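Local structure of DNA repair protein RecN (Deinococcus radiodurans, 4ABX) at residues Q20-E23 / I24-S28; N38-L41 / S42-S45; V148-F151 / G152-A156. The protein is an SMC-like, ATP-binding protein that may take part in recombinational repair of damaged DNA, represented here by its coiled-coil domain. All coordinates share one frame; numbering follows the deposited sequence.

Overall arrangement
All three contacts are local, between side chains and backbone groups about one helical turn apart, on three helices of the elongated, all-helical coiled-coil domain of RecN. Contacts 1 and 3 lie on the same side of the chain's centre, with their own centres 10 Å apart, because helix 6-27 packs against helix 145-169. There I24 CD1 comes 3.7 Å from V148 O and 3.8 Å from G152 CA, and V21 CG2 lies 3.7 Å from A156 N. Contact 2, on helix 33-63, sits much nearer the middle of the chain; its centre is 26 Å from that of contact 1 and 30 Å from that of contact 3, and it touches neither.

Contact 1. Residues Q20-E23 / I24-S28; sequences QVQE and ISEVS
This is an intrahelical contact over the last turns of helix 6-27 in the RecN coiled coil, where S25 N and S25 OG share the backbone acceptor V21 O and Q22 meets E26 one turn on. The backbone bonds run from i+4 to i: I24 N gives a nearly straight bond to Q20 O (171°), and E26 N bonds to Q22 O at 2.9 Å. On the outer side Q22 and E26, both extended beyond CG, slant across one another with amide and carboxylate planes 66° apart. Their polar ends are joined by a weak hydrogen bond from Q22 NE2 to E26 OE2 (3.2 Å), while Q22 CG lies almost as close to that oxygen. The inner side belongs to I24, which is buried against V148 and F151 of helix 145-169 and Y141 of helix 121-141. E23 directs its carboxylate to helix 121-141, with a salt bridge to K140 and a hydrogen bond to Y141. S28, with positive phi, is the first residue to leave helical geometry. One turn earlier, the side chain of S25 folds back on the backbone: with OG beside its own N (chi1 -55°), it donates to V21 O at 2.7 Å from the face opposite S25 N.

Contact 2. Residues N38-L41 / S42-S45; sequences NTEL and SRLS
E40 and R43, three residues apart on helix 33-63, form a side-on, two-pronged salt bridge along the helix surface. R43 NE donates to E40 OE1 at 2.9 Å and R43 NH2 to E40 OE2 at 2.6 Å, both bonds almost straight, so each carboxylate oxygen has its own nitrogen. The oxygens lie in the guanidinium plane, but the nitrogens meet them from above the carboxylate plane; the two flat groups are turned 43° from each other. Both chains bend to reach this geometry. E40 leaves the backbone with CG opposite N and then turns at chi2 (71°), whereas R43 stays extended until chi3 (69°) swings its NE edge round to the carboxylate. Two such bonds fix the rotation of both ends and pair their opposite charges.

The closer packing continues beneath the pair. L44, the buried residue of this stretch, brings CD1 to 3.8 Å from E40 CG, so the aliphatic stem of the glutamate rests against a leucine methyl while its charged end reaches R43. L41 packs on L124, E128 and L131 of helix 121-141.

Around N38 O and S42 OG the contact is looser and wetter. Here a water donates to N38 O at 2.8 Å and also hydrogen-bonds with S42 OG, at the same distance. N38 O takes S42 N as well (3.1 Å), so this carbonyl serves the backbone and the solvent together.

A charged pair on the surface, with L41 turned to helix 121-141 and L44 buried, is consistent with an amphipathic helix, here within the coiled-coil domain of an SMC-like protein.

Contact 3. Residues V148-F151 / G152-A156; sequences VVEF and GAQAA
E150 OE2 receives the shortest sound polar bond of this contact, a 2.8 Å hydrogen bond from Q154 NE2 one turn further along helix 145-169. The oxygen uses its anti lone pair, on the side away from OE1, and the bond is moderately bent, with an N-H...O angle of 146°. OE2 lies somewhat out of the plane of the Q154 amide, and the two flat groups are turned 75° apart, so they meet at a steep angle instead of lying alongside. Each chain plays a different part. A bend at chi2 (68°) carries the carboxylate of E150 along the helix toward the next turn; Q154 runs extended beyond CG. Where they cross, Q154 CG sits 3.5 Å from E150 OE2 and 3.2 Å from E150 O, so the methylene lies near both the carboxylate and the backbone carbonyl of E150. The same carbonyl, E150 O, accepts the nearly straight bond from Q154 N at 3.0 Å. The pair is thus linked twice, through main chain and through side chains.

The neighbouring face is apolar. F151 presents a ring edge to G152 N, with CD1 3.7 Å from that nitrogen, and its CE1 lies 4.4 Å from A155 CB, a loose approach. Its principal company comes from other helices: the ring meets that of Y141 and touches Q20 of helix 6-27. V148 is buried against L137 and Y141, and A155 packs on V21.

The chemistry separates the two faces: a charged-to-neutral hydrogen bond links exposed side chains on the outside, where the amide dipole would be expected to stabilise the negative carboxylate, while V148, F151 and A155 face the adjoining helices.

Contact 1. Residues Q20-E23 / I24-S28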
ATOM      1  N   GLN A  20      40.414 -43.765  -9.111  1.00 24.11           N
ATOM      2  CA  GLN A  20      39.480 -43.822  -7.998  1.00 23.30           C
ATOM      3  C   GLN A  20      40.158 -43.485  -6.668  1.00 24.34           C
ATOM      4  O   GLN A  20      39.612 -42.739  -5.854  1.00 21.66           O
ATOM      5  CB  GLN A  20      38.796 -45.186  -7.954  1.00 23.25           C
ATOM      6  CG  GLN A  20      37.749 -45.351  -9.044  1.00 23.62           C
ATOM      7  CD  GLN A  20      37.251 -46.780  -9.191  1.00 24.57           C
ATOM      8  OE1 GLN A  20      37.848 -47.718  -8.665  1.00 28.68           O
ATOM      9  NE2 GLN A  20      36.145 -46.948  -9.911  1.00 30.05           N
ATOM     10  N   VAL A  21      41.361 -44.012  -6.472  1.00 20.57           N
ATOM     11  CA  VAL A  21      42.149 -43.732  -5.271  1.00 25.73           C
ATOM     12  C   VAL A  21      42.501 -42.251  -5.168  1.00 30.04           C
ATOM     13  O   VAL A  21      42.369 -41.643  -4.104  1.00 30.25           O
ATOM     14  CB  VAL A  21      43.442 -44.578  -5.245  1.00 28.47           C
ATOM     15  CG1 VAL A  21      44.425 -44.050  -4.201  1.00 26.47           C
ATOM     16  CG2 VAL A  21      43.110 -46.050  -5.001  1.00 24.45           C
ATOM     17  N   GLN A  22      42.941 -41.674  -6.283  1.00 28.88           N
ATOM     18  CA  GLN A  22      43.249 -40.251  -6.338  1.00 30.40           C
ATOM     19  C   GLN A  22      42.019 -39.412  -5.998  1.00 26.49           C
ATOM     20  O   GLN A  22      42.105 -38.478  -5.198  1.00 25.61           O
ATOM     21  CB  GLN A  22      43.779 -39.867  -7.723  1.00 36.64           C
ATOM     22  CG  GLN A  22      44.230 -38.419  -7.841  1.00 46.54           C
ATOM     23  CD  GLN A  22      44.781 -38.086  -9.222  1.00 58.69           C
ATOM     24  OE1 GLN A  22      44.518 -38.790 -10.202  1.00 58.96           O
ATOM     25  NE2 GLN A  22      45.556 -37.008  -9.304  1.00 64.07           N
ATOM     26  N   GLU A  23      40.877 -39.741  -6.605  1.00 23.39           N
ATOM     27  CA  GLU A  23      39.654 -38.964  -6.381  1.00 24.92           C
ATOM     28  C   GLU A  23      39.284 -38.895  -4.905  1.00 27.36           C
ATOM     29  O   GLU A  23      39.003 -37.822  -4.371  1.00 25.07           O
ATOM     30  CB  GLU A  23      38.467 -39.519  -7.181  1.00 24.06           C
ATOM     31  CG  GLU A  23      37.206 -38.680  -7.007  1.00 30.35           C
ATOM     32  CD  GLU A  23      36.024 -39.173  -7.832  1.00 36.63           C
ATOM     33  OE1 GLU A  23      35.968 -40.377  -8.161  1.00 35.92           O
ATOM     34  OE2 GLU A  23      35.143 -38.345  -8.146  1.00 41.89           O
ATOM     35  N   ILE A  24      39.275 -40.053  -4.256  1.00 24.29           N
ATOM     36  CA  ILE A  24      38.961 -40.146  -2.836  1.00 24.95           C
ATOM     37  C   ILE A  24      39.998 -39.437  -1.955  1.00 28.10           C
ATOM     38  O   ILE A  24      39.656 -38.771  -0.975  1.00 27.18           O
ATOM     39  CB  ILE A  24      38.836 -41.629  -2.418  1.00 24.51           C
ATOM     40  CG1 ILE A  24      37.571 -42.237  -3.030  1.00 21.41           C
ATOM     41  CG2 ILE A  24      38.851 -41.776  -0.891  1.00 24.67           C
ATOM     42  CD1 ILE A  24      37.534 -43.767  -2.999  1.00 20.81           C
ATOM     43  N   SER A  25      41.269 -39.566  -2.313  1.00 26.52           N
ATOM     44  CA  SER A  25      42.335 -39.026  -1.480  1.00 26.51           C
ATOM     45  C   SER A  25      42.381 -37.507  -1.547  1.00 25.19           C
ATOM     46  O   SER A  25      42.714 -36.844  -0.563  1.00 28.98           O
ATOM     47  CB  SER A  25      43.687 -39.623  -1.887  1.00 34.29           C
ATOM     48  OG  SER A  25      43.629 -41.038  -1.839  1.00 43.09           O
ATOM     49  N   GLU A  26      42.050 -36.954  -2.707  1.00 24.77           N
ATOM     50  CA  GLU A  26      42.053 -35.501  -2.875  1.00 31.96           C
ATOM     51  C   GLU A  26      40.990 -34.818  -2.021  1.00 32.83           C
ATOM     52  O   GLU A  26      41.168 -33.678  -1.593  1.00 34.21           O
ATOM     53  CB  GLU A  26      41.883 -35.118  -4.348  1.00 34.49           C
ATOM     54  CG  GLU A  26      43.119 -35.409  -5.186  1.00 47.52           C
ATOM     55  CD  GLU A  26      42.918 -35.109  -6.656  1.00 54.43           C
ATOM     56  OE1 GLU A  26      41.759 -34.884  -7.064  1.00 56.50           O
ATOM     57  OE2 GLU A  26      43.919 -35.101  -7.404  1.00 57.38           O
ATOM     58  N   VAL A  27      39.889 -35.520  -1.771  1.00 33.44           N
ATOM     59  CA  VAL A  27      38.801 -34.980  -0.959  1.00 25.82           C
ATOM     60  C   VAL A  27      39.033 -35.297   0.515  1.00 28.39           C
ATOM     61  O   VAL A  27      38.657 -34.522   1.405  1.00 25.70           O
ATOM     62  CB  VAL A  27      37.439 -35.541  -1.411  1.00 31.93           C
ATOM     63  CG1 VAL A  27      36.327 -35.074  -0.480  1.00 35.61           C
ATOM     64  CG2 VAL A  27      37.155 -35.128  -2.845  1.00 31.84           C
ATOM     65  N   SER A  28      39.659 -36.445   0.761  1.00 25.42           N
ATOM     66  CA  SER A  28      40.018 -36.876   2.107  1.00 27.33           C
ATOM     67  C   SER A  28      38.821 -36.912   3.063  1.00 29.51           C
ATOM     68  O   SER A  28      38.799 -36.196   4.068  1.00 30.35           O
ATOM     69  CB  SER A  28      41.137 -35.993   2.665  1.00 29.71           C
ATOM     70  OG  SER A  28      41.556 -36.465   3.929  1.00 41.93           O
TER

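Contact 2. Residues N38-L41 / S42-S45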
ATOM      1  N   ASN A  38      26.324 -30.430   8.860  1.00 19.30           N
ATOM      2  CA  ASN A  38      24.867 -30.307   8.814  1.00 24.48           C
ATOM      3  C   ASN A  38      24.336 -29.333   9.860  1.00 23.47           C
ATOM      4  O   ASN A  38      23.409 -28.564   9.603  1.00 24.38           O
ATOM      5  CB  ASN A  38      24.191 -31.665   9.018  1.00 29.17           C
ATOM      6  CG  ASN A  38      24.315 -32.577   7.813  1.00 31.86           C
ATOM      7  OD1 ASN A  38      24.369 -33.800   7.954  1.00 39.89           O
ATOM      8  ND2 ASN A  38      24.354 -31.993   6.625  1.00 24.14           N
ATOM      9  N   THR A  39      24.908 -29.393  11.055  1.00 23.70           N
ATOM     10  CA  THR A  39      24.530 -28.478  12.126  1.00 25.67           C
ATOM     11  C   THR A  39      24.864 -27.033  11.750  1.00 24.69           C
ATOM     12  O   THR A  39      24.058 -26.126  11.954  1.00 24.96           O
ATOM     13  CB  THR A  39      25.222 -28.870  13.451  1.00 33.87           C
ATOM     14  OG1 THR A  39      24.621 -30.066  13.958  1.00 36.98           O
ATOM     15  CG2 THR A  39      25.085 -27.764  14.483  1.00 40.15           C
ATOM     16  N   GLU A  40      26.046 -26.830  11.180  1.00 21.79           N
ATOM     17  CA  GLU A  40      26.486 -25.500  10.765  1.00 25.90           C
ATOM     18  C   GLU A  40      25.697 -24.990   9.544  1.00 25.33           C
ATOM     19  O   GLU A  40      25.387 -23.802   9.445  1.00 22.03           O
ATOM     20  CB  GLU A  40      27.995 -25.512  10.496  1.00 28.86           C
ATOM     21  CG  GLU A  40      28.610 -24.154  10.207  1.00 33.83           C
ATOM     22  CD  GLU A  40      28.679 -23.238  11.423  1.00 33.45           C
ATOM     23  OE1 GLU A  40      28.091 -23.555  12.484  1.00 27.76           O
ATOM     24  OE2 GLU A  40      29.326 -22.179  11.301  1.00 36.49           O
ATOM     25  N   LEU A  41      25.360 -25.894   8.627  1.00 23.27           N
ATOM     26  CA  LEU A  41      24.498 -25.557   7.491  1.00 21.78           C
ATOM     27  C   LEU A  41      23.137 -24.994   7.930  1.00 24.66           C
ATOM     28  O   LEU A  41      22.654 -23.984   7.390  1.00 17.96           O
ATOM     29  CB  LEU A  41      24.268 -26.792   6.613  1.00 20.23           C
ATOM     30  CG  LEU A  41      23.362 -26.579   5.396  1.00 23.45           C
ATOM     31  CD1 LEU A  41      24.020 -25.632   4.416  1.00 23.19           C
ATOM     32  CD2 LEU A  41      23.015 -27.907   4.726  1.00 20.89           C
ATOM     33  N   SER A  42      22.507 -25.661   8.890  1.00 21.97           N
ATOM     34  CA  SER A  42      21.222 -25.192   9.406  1.00 20.37           C
ATOM     35  C   SER A  42      21.380 -23.844  10.100  1.00 22.30           C
ATOM     36  O   SER A  42      20.566 -22.939   9.910  1.00 29.27           O
ATOM     37  CB  SER A  42      20.623 -26.202  10.386  1.00 24.28           C
ATOM     38  OG  SER A  42      20.312 -27.416   9.736  1.00 33.06           O
ATOM     39  N   ARG A  43      22.424 -23.716  10.915  1.00 28.49           N
ATOM     40  CA  ARG A  43      22.663 -22.479  11.648  1.00 28.44           C
ATOM     41  C   ARG A  43      22.801 -21.301  10.691  1.00 27.01           C
ATOM     42  O   ARG A  43      22.185 -20.261  10.899  1.00 25.14           O
ATOM     43  CB  ARG A  43      23.913 -22.581  12.527  1.00 26.93           C
ATOM     44  CG  ARG A  43      24.123 -21.361  13.430  1.00 29.92           C
ATOM     45  CD  ARG A  43      25.446 -21.415  14.189  1.00 31.03           C
ATOM     46  NE  ARG A  43      26.610 -21.259  13.316  1.00 32.98           N
ATOM     47  CZ  ARG A  43      27.097 -20.085  12.916  1.00 36.09           C
ATOM     48  NH1 ARG A  43      26.520 -18.955  13.301  1.00 37.08           N
ATOM     49  NH2 ARG A  43      28.161 -20.040  12.125  1.00 35.52           N
ATOM     50  N   LEU A  44      23.608 -21.472   9.647  1.00 22.80           N
ATOM     51  CA  LEU A  44      23.863 -20.397   8.689  1.00 22.54           C
ATOM     52  C   LEU A  44      22.679 -20.146   7.761  1.00 24.37           C
ATOM     53  O   LEU A  44      22.368 -18.998   7.431  1.00 28.12           O
ATOM     54  CB  LEU A  44      25.117 -20.691   7.858  1.00 18.96           C
ATOM     55  CG  LEU A  44      26.457 -20.607   8.598  1.00 27.93           C
ATOM     56  CD1 LEU A  44      27.545 -21.393   7.872  1.00 30.75           C
ATOM     57  CD2 LEU A  44      26.876 -19.160   8.790  1.00 26.44           C
ATOM     58  N   SER A  45      22.029 -21.217   7.320  1.00 19.22           N
ATOM     59  CA  SER A  45      20.861 -21.065   6.464  1.00 24.96           C
ATOM     60  C   SER A  45      19.775 -20.297   7.215  1.00 24.22           C
ATOM     61  O   SER A  45      19.142 -19.398   6.663  1.00 20.84           O
ATOM     62  CB  SER A  45      20.332 -22.426   6.004  1.00 23.57           C
ATOM     63  OG  SER A  45      19.212 -22.261   5.145  1.00 32.07           O
TER
HETATM   64  O   HOH W   1      21.193 -29.572   8.187  1.00 39.92           O

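Contact 3. Residues V148-F151 / G152-A156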
ATOM      1  N   VAL A 148      32.952 -45.261   1.670  1.00 23.76           N
ATOM      2  CA  VAL A 148      33.841 -44.590   0.727  1.00 24.19           C
ATOM      3  C   VAL A 148      35.308 -44.818   1.088  1.00 25.70           C
ATOM      4  O   VAL A 148      36.146 -45.086   0.219  1.00 25.17           O
ATOM      5  CB  VAL A 148      33.581 -43.069   0.684  1.00 26.04           C
ATOM      6  CG1 VAL A 148      34.509 -42.400  -0.319  1.00 24.31           C
ATOM      7  CG2 VAL A 148      32.121 -42.778   0.346  1.00 19.11           C
ATOM      8  N   VAL A 149      35.620 -44.694   2.372  1.00 25.02           N
ATOM      9  CA  VAL A 149      36.989 -44.883   2.836  1.00 27.78           C
ATOM     10  C   VAL A 149      37.417 -46.331   2.606  1.00 29.77           C
ATOM     11  O   VAL A 149      38.521 -46.597   2.118  1.00 27.76           O
ATOM     12  CB  VAL A 149      37.140 -44.502   4.321  1.00 31.45           C
ATOM     13  CG1 VAL A 149      38.475 -45.003   4.874  1.00 35.52           C
ATOM     14  CG2 VAL A 149      37.003 -42.990   4.498  1.00 24.80           C
ATOM     15  N   GLU A 150      36.531 -47.261   2.952  1.00 22.25           N
ATOM     16  CA  GLU A 150      36.778 -48.680   2.714  1.00 25.48           C
ATOM     17  C   GLU A 150      37.006 -48.961   1.225  1.00 28.74           C
ATOM     18  O   GLU A 150      37.941 -49.684   0.855  1.00 26.56           O
ATOM     19  CB  GLU A 150      35.612 -49.519   3.251  1.00 34.28           C
ATOM     20  CG  GLU A 150      35.693 -51.005   2.921  1.00 37.35           C
ATOM     21  CD  GLU A 150      36.823 -51.716   3.645  1.00 44.54           C
ATOM     22  OE1 GLU A 150      37.401 -51.127   4.585  1.00 48.15           O
ATOM     23  OE2 GLU A 150      37.132 -52.871   3.275  1.00 44.33           O
ATOM     24  N   PHE A 151      36.162 -48.378   0.374  1.00 25.77           N
ATOM     25  CA  PHE A 151      36.295 -48.557  -1.070  1.00 25.78           C
ATOM     26  C   PHE A 151      37.697 -48.169  -1.529  1.00 25.07           C
ATOM     27  O   PHE A 151      38.312 -48.878  -2.318  1.00 23.05           O
ATOM     28  CB  PHE A 151      35.230 -47.759  -1.843  1.00 23.63           C
ATOM     29  CG  PHE A 151      35.252 -47.995  -3.339  1.00 20.40           C
ATOM     30  CD1 PHE A 151      36.283 -47.497  -4.126  1.00 24.21           C
ATOM     31  CD2 PHE A 151      34.247 -48.722  -3.955  1.00 25.65           C
ATOM     32  CE1 PHE A 151      36.307 -47.721  -5.504  1.00 19.54           C
ATOM     33  CE2 PHE A 151      34.260 -48.942  -5.327  1.00 25.41           C
ATOM     34  CZ  PHE A 151      35.293 -48.443  -6.101  1.00 24.97           C
ATOM     35  N   GLY A 152      38.205 -47.050  -1.023  1.00 27.98           N
ATOM     36  CA  GLY A 152      39.530 -46.584  -1.397  1.00 26.45           C
ATOM     37  C   GLY A 152      40.660 -47.473  -0.903  1.00 29.18           C
ATOM     38  O   GLY A 152      41.669 -47.649  -1.590  1.00 27.71           O
ATOM     39  N   ALA A 153      40.503 -48.017   0.303  1.00 27.33           N
ATOM     40  CA  ALA A 153      41.491 -48.935   0.862  1.00 30.53           C
ATOM     41  C   ALA A 153      41.600 -50.200   0.024  1.00 27.12           C
ATOM     42  O   ALA A 153      42.699 -50.663  -0.289  1.00 31.13           O
ATOM     43  CB  ALA A 153      41.144 -49.282   2.311  1.00 29.26           C
ATOM     44  N   GLN A 154      40.454 -50.768  -0.332  1.00 27.05           N
ATOM     45  CA  GLN A 154      40.428 -51.961  -1.161  1.00 31.30           C
ATOM     46  C   GLN A 154      40.994 -51.657  -2.541  1.00 29.46           C
ATOM     47  O   GLN A 154      41.714 -52.469  -3.122  1.00 29.33           O
ATOM     48  CB  GLN A 154      39.000 -52.481  -1.301  1.00 33.65           C
ATOM     49  CG  GLN A 154      38.327 -52.791   0.013  1.00 38.37           C
ATOM     50  CD  GLN A 154      37.164 -53.743  -0.161  1.00 54.44           C
ATOM     51  OE1 GLN A 154      37.095 -54.472  -1.153  1.00 62.80           O
ATOM     52  NE2 GLN A 154      36.241 -53.740   0.797  1.00 55.93           N
ATOM     53  N   ALA A 155      40.664 -50.483  -3.067  1.00 21.41           N
ATOM     54  CA  ALA A 155      41.132 -50.115  -4.399  1.00 24.76           C
ATOM     55  C   ALA A 155      42.649 -50.008  -4.421  1.00 28.72           C
ATOM     56  O   ALA A 155      43.296 -50.472  -5.367  1.00 25.03           O
ATOM     57  CB  ALA A 155      40.493 -48.816  -4.861  1.00 24.23           C
ATOM     58  N   ALA A 156      43.210 -49.402  -3.374  1.00 27.75           N
ATOM     59  CA  ALA A 156      44.654 -49.214  -3.277  1.00 26.38           C
ATOM     60  C   ALA A 156      45.381 -50.551  -3.186  1.00 35.34           C
ATOM     61  O   ALA A 156      46.435 -50.739  -3.798  1.00 35.72           O
ATOM     62  CB  ALA A 156      45.005 -48.332  -2.075  1.00 26.46           C
TER